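Local coordinates for protein endolysin B (Mycobacterium phage D29, PDB 3HC7) that hydrolyses the ester linkage between mycolic acids and the peptidoglycan-bound arabinogalactan of the mycobacterial cell wall, helping to lyse the host and release phage, at residues F76-Y81 with H94-P99; Q203-E206 with P211-E214. One frame throughout, in Å; residues are numbered along the deposited sequence.

The two contacts follow each other along the chain: contact 1 is complete before contact 2 begins. Their centres are about 35 Å apart and their nearest atoms about 15 Å apart, so they do not touch. They lie on opposite sides of the chain's centre. Contact 1 belongs to the parallel five-stranded sheet and joins strand 76-81 to the C-terminal part of helix 83-96. Contact 2 involves no strand and pairs helix 200-207 with the start of helix 212-230. The first is buried in the sheet-and-helix core, on the strand that leads to the catalytic S82. The second packs two helices near the periphery, its centre about 27 Å from the centre of the chain.

Contact 1: F76-Y81 with H94-P99; sequences FAMAGY and HHILPP
I96 points its CD1 methyl at F76 and M78, inside a beta-alpha-beta unit of the alpha/beta-hydrolase fold. Strand 76-81 is the middle strand of the parallel sheet. Helix 83-96 follows it and leads on to strand 110-116. The packed part is small and fully apolar, with three buried side chains. M78 and I96 reach toward each other tip to tip, and M78 CE lies 3.8 Å from I96 CD1. M78 is extended as far as its sulfur, then bends at chi3 (-61°), which turns CE off the line of the chain. F76 meets the same methyl less closely, and offers the edge of its ring rather than a face. The same apolar layer continues around them. L68 of helix 50-70 touches F76, and L60 and I64 touch M78. Within helix 83-96, V88 touches M78 and V91 touches I96.

The other side is looser. Past I96 the chain turns toward the surface, P99 being exposed, and adds nothing to the packing on the strand. I96 O turns to H104 ND1 in a hydrogen bond. At the far end of the strand, G80 leads toward the catalytic S82, consistent with a nucleophile elbow. Y81 OH makes a hydrogen bond to H240 O, the backbone oxygen of the catalytic histidine. At the F76 end, ring atom CZ stands 4.2 Å from I96 CD1.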
loop_
_atom_site.group_PDB
_atom_site.type_symbol
_atom_site.label_atom_id
_atom_site.label_comp_id
_atom_site.label_asym_id
_atom_site.label_seq_id
_atom_site.Cartn_x
_atom_site.Cartn_y
_atom_site.Cartn_z
ATOM N N PHE A 76 14.842 -11.862 -1.345
ATOM C CA PHE A 76 13.871 -11.034 -2.071
ATOM C C PHE A 76 13.576 -9.701 -1.411
ATOM O O PHE A 76 13.963 -9.454 -0.265
ATOM C CB PHE A 76 12.570 -11.804 -2.355
ATOM C CG PHE A 76 11.688 -11.996 -1.145
ATOM C CD1 PHE A 76 12.096 -12.800 -0.089
ATOM C CD2 PHE A 76 10.436 -11.392 -1.079
ATOM C CE1 PHE A 76 11.289 -12.990 1.025
ATOM C CE2 PHE A 76 9.609 -11.579 0.027
ATOM C CZ PHE A 76 10.039 -12.377 1.083
ATOM N N ALA A 77 12.882 -8.851 -2.164
ATOM C CA ALA A 77 12.460 -7.542 -1.704
ATOM C C ALA A 77 11.067 -7.273 -2.262
ATOM O O ALA A 77 10.650 -7.895 -3.241
ATOM C CB ALA A 77 13.447 -6.474 -2.178
ATOM N N MET A 78 10.341 -6.355 -1.640
ATOM C CA MET A 78 9.011 -6.001 -2.118
ATOM C C MET A 78 8.848 -4.490 -2.171
ATOM O O MET A 78 9.443 -3.761 -1.375
ATOM C CB MET A 78 7.931 -6.607 -1.215
ATOM C CG MET A 78 7.890 -8.133 -1.189
ATOM S SD MET A 78 6.542 -8.759 -0.161
ATOM C CE MET A 78 6.997 -8.075 1.429
ATOM N N ALA A 79 8.035 -4.025 -3.114
ATOM C CA ALA A 79 7.799 -2.599 -3.283
ATOM C C ALA A 79 6.373 -2.351 -3.742
ATOM O O ALA A 79 5.935 -2.879 -4.766
ATOM C CB ALA A 79 8.786 -2.007 -4.285
ATOM N N GLY A 80 5.657 -1.535 -2.984
ATOM C CA GLY A 80 4.281 -1.215 -3.310
ATOM C C GLY A 80 3.961 0.242 -3.055
ATOM O O GLY A 80 4.474 0.850 -2.115
ATOM N N TYR A 81 3.088 0.788 -3.892
ATOM C CA TYR A 81 2.685 2.188 -3.826
ATOM C C TYR A 81 1.177 2.285 -3.636
ATOM O O TYR A 81 0.416 1.627 -4.346
ATOM C CB TYR A 81 3.122 2.891 -5.114
ATOM C CG TYR A 81 2.548 4.271 -5.355
ATOM C CD1 TYR A 81 2.508 5.224 -4.343
ATOM C CD2 TYR A 81 2.086 4.629 -6.613
ATOM C CE1 TYR A 81 1.995 6.488 -4.573
ATOM C CE2 TYR A 81 1.571 5.891 -6.856
ATOM C CZ TYR A 81 1.527 6.813 -5.836
ATOM O OH TYR A 81 1.015 8.064 -6.085
ATOM N N HIS A 94 0.557 -10.280 7.694
ATOM C CA HIS A 94 -0.297 -11.424 7.975
ATOM C C HIS A 94 0.086 -12.710 7.277
ATOM O O HIS A 94 -0.572 -13.721 7.490
ATOM C CB HIS A 94 -1.760 -11.102 7.653
ATOM C CG HIS A 94 -2.336 -10.025 8.511
ATOM N ND1 HIS A 94 -2.880 -8.869 7.989
ATOM C CD2 HIS A 94 -2.442 -9.919 9.858
ATOM C CE1 HIS A 94 -3.300 -8.101 8.980
ATOM N NE2 HIS A 94 -3.045 -8.714 10.124
ATOM N N HIS A 95 1.126 -12.684 6.440
ATOM C CA HIS A 95 1.524 -13.897 5.728
ATOM C C HIS A 95 3.007 -14.233 5.852
ATOM O O HIS A 95 3.382 -15.402 5.805
ATOM C CB HIS A 95 1.057 -13.862 4.268
ATOM C CG HIS A 95 -0.434 -13.812 4.125
ATOM N ND1 HIS A 95 -1.125 -12.631 3.968
ATOM C CD2 HIS A 95 -1.368 -14.793 4.144
ATOM C CE1 HIS A 95 -2.420 -12.884 3.883
ATOM N NE2 HIS A 95 -2.596 -14.187 3.986
ATOM N N ILE A 96 3.838 -13.220 6.061
ATOM C CA ILE A 96 5.263 -13.455 6.280
ATOM C C ILE A 96 5.637 -13.466 7.760
ATOM O O ILE A 96 6.301 -14.392 8.228
ATOM C CB ILE A 96 6.132 -12.421 5.536
ATOM C CG1 ILE A 96 5.812 -12.445 4.038
ATOM C CG2 ILE A 96 7.612 -12.695 5.770
ATOM C CD1 ILE A 96 6.566 -11.396 3.212
ATOM N N LEU A 97 5.215 -12.445 8.499
ATOM C CA LEU A 97 5.580 -12.344 9.914
ATOM C C LEU A 97 5.008 -13.420 10.856
ATOM O O LEU A 97 5.708 -13.888 11.748
ATOM C CB LEU A 97 5.264 -10.952 10.466
ATOM C CG LEU A 97 5.997 -9.799 9.785
ATOM C CD1 LEU A 97 5.682 -8.498 10.479
ATOM C CD2 LEU A 97 7.500 -10.050 9.791
ATOM N N PRO A 98 3.730 -13.792 10.695
ATOM C CA PRO A 98 3.199 -14.691 11.733
ATOM C C PRO A 98 3.866 -16.062 11.758
ATOM O O PRO A 98 4.229 -16.579 10.710
ATOM C CB PRO A 98 1.725 -14.834 11.354
ATOM C CG PRO A 98 1.408 -13.513 10.606
ATOM C CD PRO A 98 2.672 -13.258 9.814
ATOM N N PRO A 99 3.987 -16.664 12.951
ATOM C CA PRO A 99 4.740 -17.918 13.104
ATOM C C PRO A 99 4.124 -19.068 12.305
ATOM O O PRO A 99 4.802 -20.067 12.083
ATOM C CB PRO A 99 4.644 -18.221 14.603
ATOM C CG PRO A 99 4.168 -16.976 15.249
ATOM C CD PRO A 99 3.380 -16.218 14.214
#

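Contact 2: Q203-E206 with P211-E214; sequences QLIE and PITE
I212 lays its CD1 methyl over the backbone and CB of L204 and reaches I205 as well. It is the hub of the contact, since both partners on helix 200-207 meet this one methyl. I212 CD1 is 3.9 Å from L204 C. I212 CD1 is also 3.9 Å from L204 CB. The methyl thus rests against the root of the leucine, not its tip. The third touch is to I205, whose CG1 lies 3.9 Å from I212 CD1. There the two isoleucine side chains cross at a slant.

The torsions of I212 explain its reach. CG1 stands beside the backbone N, and the chain then bends at chi2 (-62°). This brings CD1 nearer to helix 200-207 than the CB direction alone would suggest. L204 has its CB directed at the other segment. L204 CD1 is 4.2 Å from I212 O, a loose approach.

The side-chain contacts are apolar, and the methyl also touches the backbone at L204 C. L204 is buried, I212 is partly exposed and I205 is exposed, so the contact grades from a covered inner side to an open outer one. The backbones come close here: the CA atoms of L204 and I212 are 6.6 Å apart. P211 takes the N-cap position of the second helix. Its O accepts a weak hydrogen bond from E214 N in the first turn.

The contact closes a short helix-loop-helix connection, with helix 200-207 on one side and the start of the long helix 212-230 on the other. R210, in the loop between them, forms a salt bridge with E214. Helix 179-189 packs against both segments, with I183 touching L204, I186 touching Q203 and Y179 touching E214.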
loop_
_atom_site.group_PDB
_atom_site.type_symbol
_atom_site.label_atom_id
_atom_site.label_comp_id
_atom_site.label_asym_id
_atom_site.label_seq_id
_atom_site.Cartn_x
_atom_site.Cartn_y
_atom_site.Cartn_z
ATOM N N GLN A 203 -21.887 -0.329 6.567
ATOM C CA GLN A 203 -20.909 0.300 7.439
ATOM C C GLN A 203 -21.353 1.663 7.958
ATOM O O GLN A 203 -21.072 2.007 9.112
ATOM C CB GLN A 203 -19.548 0.388 6.747
ATOM C CG GLN A 203 -18.930 -0.982 6.452
ATOM C CD GLN A 203 -17.519 -0.883 5.891
ATOM O OE1 GLN A 203 -16.573 -0.546 6.603
ATOM N NE2 GLN A 203 -17.372 -1.191 4.609
ATOM N N LEU A 204 -22.043 2.439 7.119
ATOM C CA LEU A 204 -22.538 3.739 7.551
ATOM C C LEU A 204 -23.522 3.573 8.701
ATOM O O LEU A 204 -23.528 4.356 9.652
ATOM C CB LEU A 204 -23.190 4.506 6.390
ATOM C CG LEU A 204 -22.216 5.107 5.368
ATOM C CD1 LEU A 204 -22.981 5.819 4.245
ATOM C CD2 LEU A 204 -21.246 6.062 6.067
ATOM N N ILE A 205 -24.351 2.540 8.610
ATOM C CA ILE A 205 -25.349 2.282 9.639
ATOM C C ILE A 205 -24.672 1.943 10.960
ATOM O O ILE A 205 -25.031 2.476 12.006
ATOM C CB ILE A 205 -26.307 1.153 9.218
ATOM C CG1 ILE A 205 -27.326 1.702 8.215
ATOM C CG2 ILE A 205 -27.033 0.580 10.435
ATOM C CD1 ILE A 205 -27.915 0.642 7.304
ATOM N N GLU A 206 -23.683 1.065 10.901
ATOM C CA GLU A 206 -22.923 0.711 12.091
ATOM C C GLU A 206 -22.223 1.945 12.680
ATOM O O GLU A 206 -22.224 2.146 13.904
ATOM C CB GLU A 206 -21.918 -0.394 11.772
ATOM C CG GLU A 206 -21.393 -1.116 13.004
ATOM N N PRO A 211 -26.680 11.671 9.944
ATOM C CA PRO A 211 -27.688 11.072 9.064
ATOM C C PRO A 211 -27.060 10.248 7.954
ATOM O O PRO A 211 -25.982 10.575 7.449
ATOM C CB PRO A 211 -28.418 12.289 8.494
ATOM C CG PRO A 211 -28.307 13.318 9.580
ATOM C CD PRO A 211 -26.913 13.114 10.140
ATOM N N ILE A 212 -27.732 9.167 7.585
ATOM C CA ILE A 212 -27.204 8.269 6.567
ATOM C C ILE A 212 -26.929 9.021 5.264
ATOM O O ILE A 212 -25.898 8.817 4.623
ATOM C CB ILE A 212 -28.152 7.076 6.318
ATOM C CG1 ILE A 212 -28.089 6.106 7.496
ATOM C CG2 ILE A 212 -27.750 6.343 5.051
ATOM C CD1 ILE A 212 -26.705 5.508 7.694
ATOM N N THR A 213 -27.847 9.907 4.891
ATOM C CA THR A 213 -27.703 10.674 3.658
ATOM C C THR A 213 -26.413 11.510 3.638
ATOM O O THR A 213 -25.774 11.671 2.599
ATOM C CB THR A 213 -28.916 11.600 3.444
ATOM O OG1 THR A 213 -29.119 12.397 4.613
ATOM C CG2 THR A 213 -30.181 10.788 3.187
ATOM N N GLU A 214 -26.033 12.044 4.790
ATOM C CA GLU A 214 -24.811 12.824 4.869
ATOM C C GLU A 214 -23.606 11.919 4.634
ATOM O O GLU A 214 -22.634 12.312 3.975
ATOM C CB GLU A 214 -24.705 13.533 6.223
ATOM C CG GLU A 214 -23.349 14.177 6.455
ATOM C CD GLU A 214 -23.315 15.091 7.683
ATOM O OE1 GLU A 214 -24.350 15.225 8.372
ATOM O OE2 GLU A 214 -22.243 15.676 7.953
#